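Local structure of alternansucrase (Leuconostoc mesenteroides, 6HVG) at residues A675-D680 against S1032-N1037; D665-N670 against K741-Y746. The protein belongs to glycoside hydrolase family 70, large multidomain enzymes whose core is a circularly permuted (beta/alpha)8 barrel, here joined by choline-binding-type repeats. One frame throughout, in Å; residues are numbered along the deposited sequence.

In the fold
Both contacts lie on one flank of the (beta/alpha)8 barrel, with centres about 6 Å apart. Contact 1 is largely buried: a phenylalanine from a distant loop meets the residues leading into strand 678-679, and apolar contact does the work. Contact 2 lies nearer the surface, where helix 665-671 packs on the residues leading into strand 745-747; mainly one isoleucine, with Pro744 beside it, touches a helix flank that carries amide side chains. The two share the same sheet, since strands 678-679 and 745-747 are parallel neighbours and Thr678 O probably accepts a hydrogen bond from Tyr746 N. The chain order is 665-670, 675-680, 741-746, 1032-1037, in which the segments of the two contacts alternate.

Contact 1: A675-D680 against S1032-N1037; sequences AQLTMD and SVFHSN
Leu677 rests on one face of the Phe1034 ring. Its CG stands 4.2 Å from the ring centroid of Phe1034, 17° off the normal, a CH-pi contact, while Leu677 CD2 reaches toward the root of the ring, 3.6 Å from Phe1034 CG. The two side chains cross at about a right angle; Leu677 has CG beside its backbone N (chi1 -64°), which lets the branched end swing over the ring. Val1033 CG1 lies over the opposite face, near the rim, so a flat aromatic suits a slot between two branched aliphatic groups.

Strand 678-679 belongs to the parallel beta barrel of the family, and backbone bonds from Leu677 to Ser656 and Leu658 tie the approach to it to the neighbouring strand 657-658. Phe1034 packs against the residues leading into strand 678-679, with Asn652 of helix 648-652 also touching it.

At the ring edge the contact is with backbone. Ala675 O lies 3.5 Å from Phe1034 CE2, near the ring plane, where a weakly positive C-H edge probably favours a carbonyl oxygen. Alongside, Val1033 CG2 packs 4.0 Å from Ala675 CA; the methyl of Ala675 is turned away, leaving its CA and carbonyl as the atoms offered to the loop.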
ATOM      1  N   ALA A 675     -17.376   3.798 -24.588  1.00 49.49           N
ATOM      2  CA  ALA A 675     -17.266   2.389 -25.025  1.00 47.81           C
ATOM      3  C   ALA A 675     -17.424   1.396 -23.873  1.00 44.77           C
ATOM      4  O   ALA A 675     -17.890   0.282 -24.064  1.00 45.42           O
ATOM      5  CB  ALA A 675     -15.944   2.160 -25.740  1.00 49.87           C
ATOM      6  N   GLN A 676     -17.016   1.805 -22.681  1.00 46.39           N
ATOM      7  CA  GLN A 676     -17.299   1.070 -21.445  1.00 46.83           C
ATOM      8  C   GLN A 676     -17.821   2.084 -20.432  1.00 47.21           C
ATOM      9  O   GLN A 676     -17.443   3.256 -20.480  1.00 50.16           O
ATOM     10  CB  GLN A 676     -16.038   0.413 -20.878  1.00 46.27           C
ATOM     11  CG  GLN A 676     -15.297  -0.519 -21.825  1.00 45.92           C
ATOM     12  CD  GLN A 676     -14.308   0.205 -22.732  1.00 47.30           C
ATOM     13  OE1 GLN A 676     -13.872   1.316 -22.428  1.00 49.69           O
ATOM     14  NE2 GLN A 676     -14.023  -0.388 -23.897  1.00 46.27           N
ATOM     15  N   LEU A 677     -18.681   1.642 -19.521  1.00 44.82           N
ATOM     16  CA  LEU A 677     -19.256   2.544 -18.534  1.00 44.79           C
ATOM     17  C   LEU A 677     -18.247   2.965 -17.475  1.00 43.10           C
ATOM     18  O   LEU A 677     -17.602   2.123 -16.868  1.00 43.03           O
ATOM     19  CB  LEU A 677     -20.457   1.902 -17.842  1.00 44.19           C
ATOM     20  CG  LEU A 677     -21.656   1.585 -18.724  1.00 45.46           C
ATOM     21  CD1 LEU A 677     -22.678   0.855 -17.868  1.00 45.10           C
ATOM     22  CD2 LEU A 677     -22.242   2.840 -19.350  1.00 46.94           C
ATOM     23  N   THR A 678     -18.127   4.272 -17.253  1.00 42.24           N
ATOM     24  CA  THR A 678     -17.364   4.771 -16.104  1.00 42.85           C
ATOM     25  C   THR A 678     -18.061   4.439 -14.795  1.00 43.44           C
ATOM     26  O   THR A 678     -19.281   4.351 -14.742  1.00 42.61           O
ATOM     27  CB  THR A 678     -17.164   6.299 -16.141  1.00 41.50           C
ATOM     28  OG1 THR A 678     -16.378   6.698 -15.014  1.00 39.04           O
ATOM     29  CG2 THR A 678     -18.509   7.039 -16.091  1.00 42.20           C
ATOM     30  N   MET A 679     -17.280   4.293 -13.733  1.00 45.56           N
ATOM     31  CA  MET A 679     -17.844   4.283 -12.392  1.00 44.04           C
ATOM     32  C   MET A 679     -18.208   5.709 -12.032  1.00 42.38           C
ATOM     33  O   MET A 679     -17.742   6.669 -12.664  1.00 40.42           O
ATOM     34  CB  MET A 679     -16.855   3.734 -11.370  1.00 50.11           C
ATOM     35  CG  MET A 679     -15.954   4.787 -10.721  1.00 53.34           C
ATOM     36  SD  MET A 679     -14.546   4.177  -9.804  1.00 61.46           S
ATOM     37  CE  MET A 679     -15.120   2.738  -8.972  1.00 65.36           C
ATOM     38  N   ASP A 680     -19.023   5.841 -10.990  1.00 42.70           N
ATOM     39  CA  ASP A 680     -19.408   7.144 -10.465  1.00 44.27           C
ATOM     40  C   ASP A 680     -19.027   7.190  -8.999  1.00 45.53           C
ATOM     41  O   ASP A 680     -19.854   6.972  -8.117  1.00 44.16           O
ATOM     42  CB  ASP A 680     -20.905   7.376 -10.659  1.00 46.88           C
ATOM     43  CG  ASP A 680     -21.361   8.729 -10.138  1.00 50.05           C
ATOM     44  OD1 ASP A 680     -20.493   9.580  -9.824  1.00 47.14           O
ATOM     45  OD2 ASP A 680     -22.598   8.936 -10.034  1.00 51.91           O
ATOM     46  N   SER A1032     -21.223   7.803 -29.928  1.00 62.54           N
ATOM     47  CA  SER A1032     -21.111   7.160 -28.642  1.00 59.17           C
ATOM     48  C   SER A1032     -21.773   5.779 -28.625  1.00 54.14           C
ATOM     49  O   SER A1032     -22.667   5.496 -29.414  1.00 52.81           O
ATOM     50  CB  SER A1032     -21.710   8.093 -27.579  1.00 60.79           C
ATOM     51  OG  SER A1032     -21.671   7.512 -26.286  1.00 63.96           O
ATOM     52  N   VAL A1033     -21.305   4.927 -27.716  1.00 49.07           N
ATOM     53  CA  VAL A1033     -21.830   3.594 -27.525  1.00 48.70           C
ATOM     54  C   VAL A1033     -22.968   3.625 -26.499  1.00 47.72           C
ATOM     55  O   VAL A1033     -24.127   3.464 -26.867  1.00 49.65           O
ATOM     56  CB  VAL A1033     -20.716   2.616 -27.087  1.00 47.59           C
ATOM     57  CG1 VAL A1033     -21.281   1.259 -26.675  1.00 48.38           C
ATOM     58  CG2 VAL A1033     -19.722   2.436 -28.206  1.00 48.83           C
ATOM     59  N   PHE A1034     -22.637   3.800 -25.225  1.00 45.76           N
ATOM     60  CA  PHE A1034     -23.658   3.822 -24.199  1.00 45.02           C
ATOM     61  C   PHE A1034     -24.338   5.185 -24.114  1.00 44.11           C
ATOM     62  O   PHE A1034     -23.737   6.218 -24.421  1.00 44.71           O
ATOM     63  CB  PHE A1034     -23.081   3.391 -22.851  1.00 43.11           C
ATOM     64  CG  PHE A1034     -22.747   1.938 -22.797  1.00 41.94           C
ATOM     65  CD1 PHE A1034     -23.756   0.989 -22.794  1.00 43.59           C
ATOM     66  CD2 PHE A1034     -21.429   1.510 -22.781  1.00 40.94           C
ATOM     67  CE1 PHE A1034     -23.441  -0.365 -22.760  1.00 45.42           C
ATOM     68  CE2 PHE A1034     -21.102   0.174 -22.756  1.00 39.27           C
ATOM     69  CZ  PHE A1034     -22.098  -0.770 -22.733  1.00 42.99           C
ATOM     70  N   HIS A1035     -25.610   5.162 -23.718  1.00 44.46           N
ATOM     71  CA  HIS A1035     -26.381   6.382 -23.516  1.00 45.79           C
ATOM     72  C   HIS A1035     -27.185   6.245 -22.245  1.00 46.14           C
ATOM     73  O   HIS A1035     -27.873   5.245 -22.077  1.00 47.46           O
ATOM     74  CB  HIS A1035     -27.303   6.665 -24.706  1.00 46.93           C
ATOM     75  CG  HIS A1035     -26.576   6.906 -25.986  1.00 48.96           C
ATOM     76  ND1 HIS A1035     -26.357   5.905 -26.906  1.00 51.97           N
ATOM     77  CD2 HIS A1035     -25.975   8.012 -26.478  1.00 49.63           C
ATOM     78  CE1 HIS A1035     -25.658   6.386 -27.915  1.00 52.08           C
ATOM     79  NE2 HIS A1035     -25.400   7.658 -27.670  1.00 52.63           N
ATOM     80  N   SER A1036     -27.098   7.242 -21.360  1.00 45.79           N
ATOM     81  CA  SER A1036     -27.835   7.194 -20.113  1.00 45.91           C
ATOM     82  C   SER A1036     -29.273   7.528 -20.440  1.00 47.88           C
ATOM     83  O   SER A1036     -29.579   8.649 -20.853  1.00 53.32           O
ATOM     84  CB  SER A1036     -27.277   8.180 -19.077  1.00 46.55           C
ATOM     85  OG  SER A1036     -27.802   7.897 -17.780  1.00 47.37           O
ATOM     86  N   ASN A1037     -30.145   6.541 -20.281  1.00 46.70           N
ATOM     87  CA  ASN A1037     -31.560   6.710 -20.515  1.00 46.18           C
ATOM     88  C   ASN A1037     -32.330   5.632 -19.775  1.00 45.02           C
ATOM     89  O   ASN A1037     -31.735   4.837 -19.067  1.00 42.77           O
ATOM     90  CB  ASN A1037     -31.859   6.706 -22.013  1.00 47.81           C
ATOM     91  CG  ASN A1037     -31.354   5.464 -22.723  1.00 48.42           C
ATOM     92  OD1 ASN A1037     -31.466   4.348 -22.217  1.00 58.58           O
ATOM     93  ND2 ASN A1037     -30.854   5.649 -23.922  1.00 45.06           N
TER

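Contact 2: D665-N670 against K741-Y746; sequences DPQYVN and KVIPNY
Pro666 O receives Asn670 N in an ordinary helical hydrogen bond of 3.1 Å, and the side chain of Ile743 comes up against the same oxygen, with Ile743 CD1 3.7 Å from Pro666 O. Around this carbonyl the isoleucine fits against one side of the short helix, from Pro666 to Asn670: its CD1 also meets Asn670 CB, and lies 4.1 Å from Gln667 CA. With CG1 beside the backbone N (chi1 -61°) and the chain then extended, the ethyl arm of Ile743 reaches the helix, and the CG2 branch stays close to Pro666 O as well. A beta-branched apolar residue offers two arms, CG1-CD1 and CG2, to a surface of backbone and CB atoms and the Asn670 amide.

Asn670 supplies a flat group to the contact. Its CG is anti to the backbone N (chi1 -173°), and Ile743 CG1 lies over the amide, 3.7 Å from Asn670 CG and about equally far from both of its end atoms. Asn670 OD1 is hydrogen-bonded to Asn674 ND2, which would help to hold the amide in this pose, and Pro744 CD approaches that oxygen to 4.2 Å.

In the (beta/alpha)8 barrel, helix 665-671 lies in the chain between strands 657-658 and 678-679, while Ile743 and Pro744 lead into the next strand, 745-747. Ile743 thus meets the helix just before its chain enters the barrel wall, and it also touches Thr678 there.

Asn745 helps to hold this entry. Its ND2 gives Ile743 O a 3.2 Å bond, 160° at the hydrogen and in the carbonyl plane, and also bonds to Asp819 O, while Asn745 OD1 pairs with Thr820 OG1. An asparagine, with donor and acceptor on one short side chain, suits a spot where both kinds of partner are present.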
ATOM      1  N   ASP A 665     -11.614  10.814 -14.956  1.00 43.54           N
ATOM      2  CA  ASP A 665     -11.855   9.741 -15.912  1.00 44.47           C
ATOM      3  C   ASP A 665     -13.282   9.768 -16.531  1.00 43.64           C
ATOM      4  O   ASP A 665     -13.454   9.523 -17.714  1.00 39.33           O
ATOM      5  CB  ASP A 665     -11.614   8.367 -15.254  1.00 47.73           C
ATOM      6  CG  ASP A 665     -10.135   7.990 -15.150  1.00 46.88           C
ATOM      7  OD1 ASP A 665      -9.303   8.730 -15.698  1.00 48.92           O
ATOM      8  OD2 ASP A 665      -9.820   6.930 -14.531  1.00 44.80           O
ATOM      9  N   PRO A 666     -14.311  10.045 -15.729  1.00 44.82           N
ATOM     10  CA  PRO A 666     -15.646  10.137 -16.309  1.00 48.26           C
ATOM     11  C   PRO A 666     -15.728  10.995 -17.552  1.00 48.58           C
ATOM     12  O   PRO A 666     -16.328  10.591 -18.519  1.00 53.37           O
ATOM     13  CB  PRO A 666     -16.457  10.769 -15.186  1.00 47.11           C
ATOM     14  CG  PRO A 666     -15.844  10.191 -13.969  1.00 46.49           C
ATOM     15  CD  PRO A 666     -14.359  10.163 -14.267  1.00 45.02           C
ATOM     16  N   GLN A 667     -15.104  12.163 -17.525  1.00 48.43           N
ATOM     17  CA  GLN A 667     -15.190  13.124 -18.620  1.00 48.60           C
ATOM     18  C   GLN A 667     -14.350  12.670 -19.804  1.00 47.85           C
ATOM     19  O   GLN A 667     -14.752  12.870 -20.946  1.00 45.91           O
ATOM     20  CB  GLN A 667     -14.740  14.519 -18.164  1.00 52.22           C
ATOM     21  CG  GLN A 667     -15.668  15.224 -17.174  1.00 57.60           C
ATOM     22  CD  GLN A 667     -15.707  14.584 -15.769  1.00 60.47           C
ATOM     23  OE1 GLN A 667     -14.715  14.013 -15.293  1.00 53.39           O
ATOM     24  NE2 GLN A 667     -16.880  14.624 -15.136  1.00 62.56           N
ATOM     25  N   TYR A 668     -13.196  12.048 -19.537  1.00 47.11           N
ATOM     26  CA  TYR A 668     -12.425  11.402 -20.597  1.00 46.18           C
ATOM     27  C   TYR A 668     -13.274  10.349 -21.308  1.00 46.01           C
ATOM     28  O   TYR A 668     -13.411  10.379 -22.518  1.00 47.29           O
ATOM     29  CB  TYR A 668     -11.169  10.727 -20.042  1.00 47.22           C
ATOM     30  CG  TYR A 668     -10.373   9.993 -21.100  1.00 47.68           C
ATOM     31  CD1 TYR A 668     -10.659   8.671 -21.425  1.00 47.66           C
ATOM     32  CD2 TYR A 668      -9.346  10.622 -21.774  1.00 46.51           C
ATOM     33  CE1 TYR A 668      -9.950   8.010 -22.412  1.00 49.30           C
ATOM     34  CE2 TYR A 668      -8.626   9.965 -22.746  1.00 48.22           C
ATOM     35  CZ  TYR A 668      -8.918   8.665 -23.071  1.00 48.22           C
ATOM     36  OH  TYR A 668      -8.185   8.047 -24.059  1.00 46.46           O
ATOM     37  N   VAL A 669     -13.844   9.422 -20.543  1.00 45.62           N
ATOM     38  CA  VAL A 669     -14.591   8.311 -21.106  1.00 46.63           C
ATOM     39  C   VAL A 669     -15.722   8.824 -22.004  1.00 48.86           C
ATOM     40  O   VAL A 669     -15.980   8.284 -23.075  1.00 52.01           O
ATOM     41  CB  VAL A 669     -15.139   7.389 -19.990  1.00 47.82           C
ATOM     42  CG1 VAL A 669     -16.131   6.365 -20.550  1.00 47.57           C
ATOM     43  CG2 VAL A 669     -14.008   6.674 -19.252  1.00 44.47           C
ATOM     44  N   ASN A 670     -16.384   9.879 -21.564  1.00 52.14           N
ATOM     45  CA  ASN A 670     -17.481  10.484 -22.309  1.00 54.69           C
ATOM     46  C   ASN A 670     -17.007  11.180 -23.589  1.00 55.27           C
ATOM     47  O   ASN A 670     -17.702  11.136 -24.598  1.00 55.71           O
ATOM     48  CB  ASN A 670     -18.241  11.470 -21.412  1.00 54.25           C
ATOM     49  CG  ASN A 670     -19.491  12.004 -22.063  1.00 51.17           C
ATOM     50  OD1 ASN A 670     -20.387  11.260 -22.397  1.00 53.19           O
ATOM     51  ND2 ASN A 670     -19.550  13.293 -22.245  1.00 49.83           N
ATOM     52  N   LYS A 741     -28.384  15.940 -21.165  1.00 55.06           N
ATOM     53  CA  LYS A 741     -27.547  14.792 -21.454  1.00 55.14           C
ATOM     54  C   LYS A 741     -26.532  14.648 -20.347  1.00 52.93           C
ATOM     55  O   LYS A 741     -25.936  15.631 -19.906  1.00 53.98           O
ATOM     56  CB  LYS A 741     -26.815  14.977 -22.779  1.00 57.63           C
ATOM     57  CG  LYS A 741     -26.428  13.671 -23.443  1.00 63.22           C
ATOM     58  CD  LYS A 741     -25.504  13.918 -24.622  1.00 71.18           C
ATOM     59  CE  LYS A 741     -25.243  12.633 -25.381  1.00 74.90           C
ATOM     60  NZ  LYS A 741     -24.142  12.811 -26.366  1.00 78.37           N
ATOM     61  N   VAL A 742     -26.320  13.421 -19.908  1.00 50.07           N
ATOM     62  CA  VAL A 742     -25.472  13.171 -18.767  1.00 49.84           C
ATOM     63  C   VAL A 742     -24.586  11.950 -19.056  1.00 45.26           C
ATOM     64  O   VAL A 742     -24.853  11.180 -19.997  1.00 42.93           O
ATOM     65  CB  VAL A 742     -26.345  13.006 -17.510  1.00 52.14           C
ATOM     66  CG1 VAL A 742     -26.897  11.600 -17.423  1.00 51.68           C
ATOM     67  CG2 VAL A 742     -25.566  13.382 -16.267  1.00 57.60           C
ATOM     68  N   ILE A 743     -23.525  11.777 -18.277  1.00 42.03           N
ATOM     69  CA  ILE A 743     -22.535  10.735 -18.590  1.00 41.79           C
ATOM     70  C   ILE A 743     -23.004   9.374 -18.106  1.00 43.02           C
ATOM     71  O   ILE A 743     -23.247   9.199 -16.904  1.00 44.06           O
ATOM     72  CB  ILE A 743     -21.166  11.039 -17.974  1.00 40.74           C
ATOM     73  CG1 ILE A 743     -20.635  12.368 -18.539  1.00 42.16           C
ATOM     74  CG2 ILE A 743     -20.202   9.884 -18.239  1.00 40.67           C
ATOM     75  CD1 ILE A 743     -19.244  12.745 -18.093  1.00 43.65           C
ATOM     76  N   PRO A 744     -23.116   8.398 -19.020  1.00 40.73           N
ATOM     77  CA  PRO A 744     -23.596   7.091 -18.583  1.00 42.64           C
ATOM     78  C   PRO A 744     -22.620   6.435 -17.639  1.00 43.96           C
ATOM     79  O   PRO A 744     -21.407   6.558 -17.839  1.00 48.68           O
ATOM     80  CB  PRO A 744     -23.724   6.299 -19.882  1.00 41.01           C
ATOM     81  CG  PRO A 744     -22.834   6.990 -20.835  1.00 40.97           C
ATOM     82  CD  PRO A 744     -22.787   8.428 -20.446  1.00 39.98           C
ATOM     83  N   ASN A 745     -23.147   5.730 -16.638  1.00 43.86           N
ATOM     84  CA  ASN A 745     -22.320   5.224 -15.552  1.00 42.70           C
ATOM     85  C   ASN A 745     -22.904   4.052 -14.765  1.00 41.70           C
ATOM     86  O   ASN A 745     -24.105   3.864 -14.738  1.00 39.76           O
ATOM     87  CB  ASN A 745     -22.068   6.353 -14.570  1.00 42.71           C
ATOM     88  CG  ASN A 745     -23.308   6.721 -13.779  1.00 44.40           C
ATOM     89  OD1 ASN A 745     -23.507   6.279 -12.651  1.00 42.22           O
ATOM     90  ND2 ASN A 745     -24.156   7.520 -14.384  1.00 46.18           N
ATOM     91  N   TYR A 746     -22.029   3.293 -14.105  1.00 41.50           N
ATOM     92  CA  TYR A 746     -22.444   2.337 -13.069  1.00 41.49           C
ATOM     93  C   TYR A 746     -22.060   2.868 -11.707  1.00 42.08           C
ATOM     94  O   TYR A 746     -21.164   3.684 -11.602  1.00 40.51           O
ATOM     95  CB  TYR A 746     -21.844   0.955 -13.296  1.00 40.79           C
ATOM     96  CG  TYR A 746     -20.392   0.769 -12.925  1.00 41.11           C
ATOM     97  CD1 TYR A 746     -19.370   1.166 -13.776  1.00 42.37           C
ATOM     98  CD2 TYR A 746     -20.040   0.160 -11.731  1.00 41.40           C
ATOM     99  CE1 TYR A 746     -18.028   0.983 -13.435  1.00 43.41           C
ATOM    100  CE2 TYR A 746     -18.717  -0.038 -11.381  1.00 41.34           C
ATOM    101  CZ  TYR A 746     -17.707   0.364 -12.240  1.00 43.04           C
ATOM    102  OH  TYR A 746     -16.382   0.156 -11.891  1.00 40.78           O
TER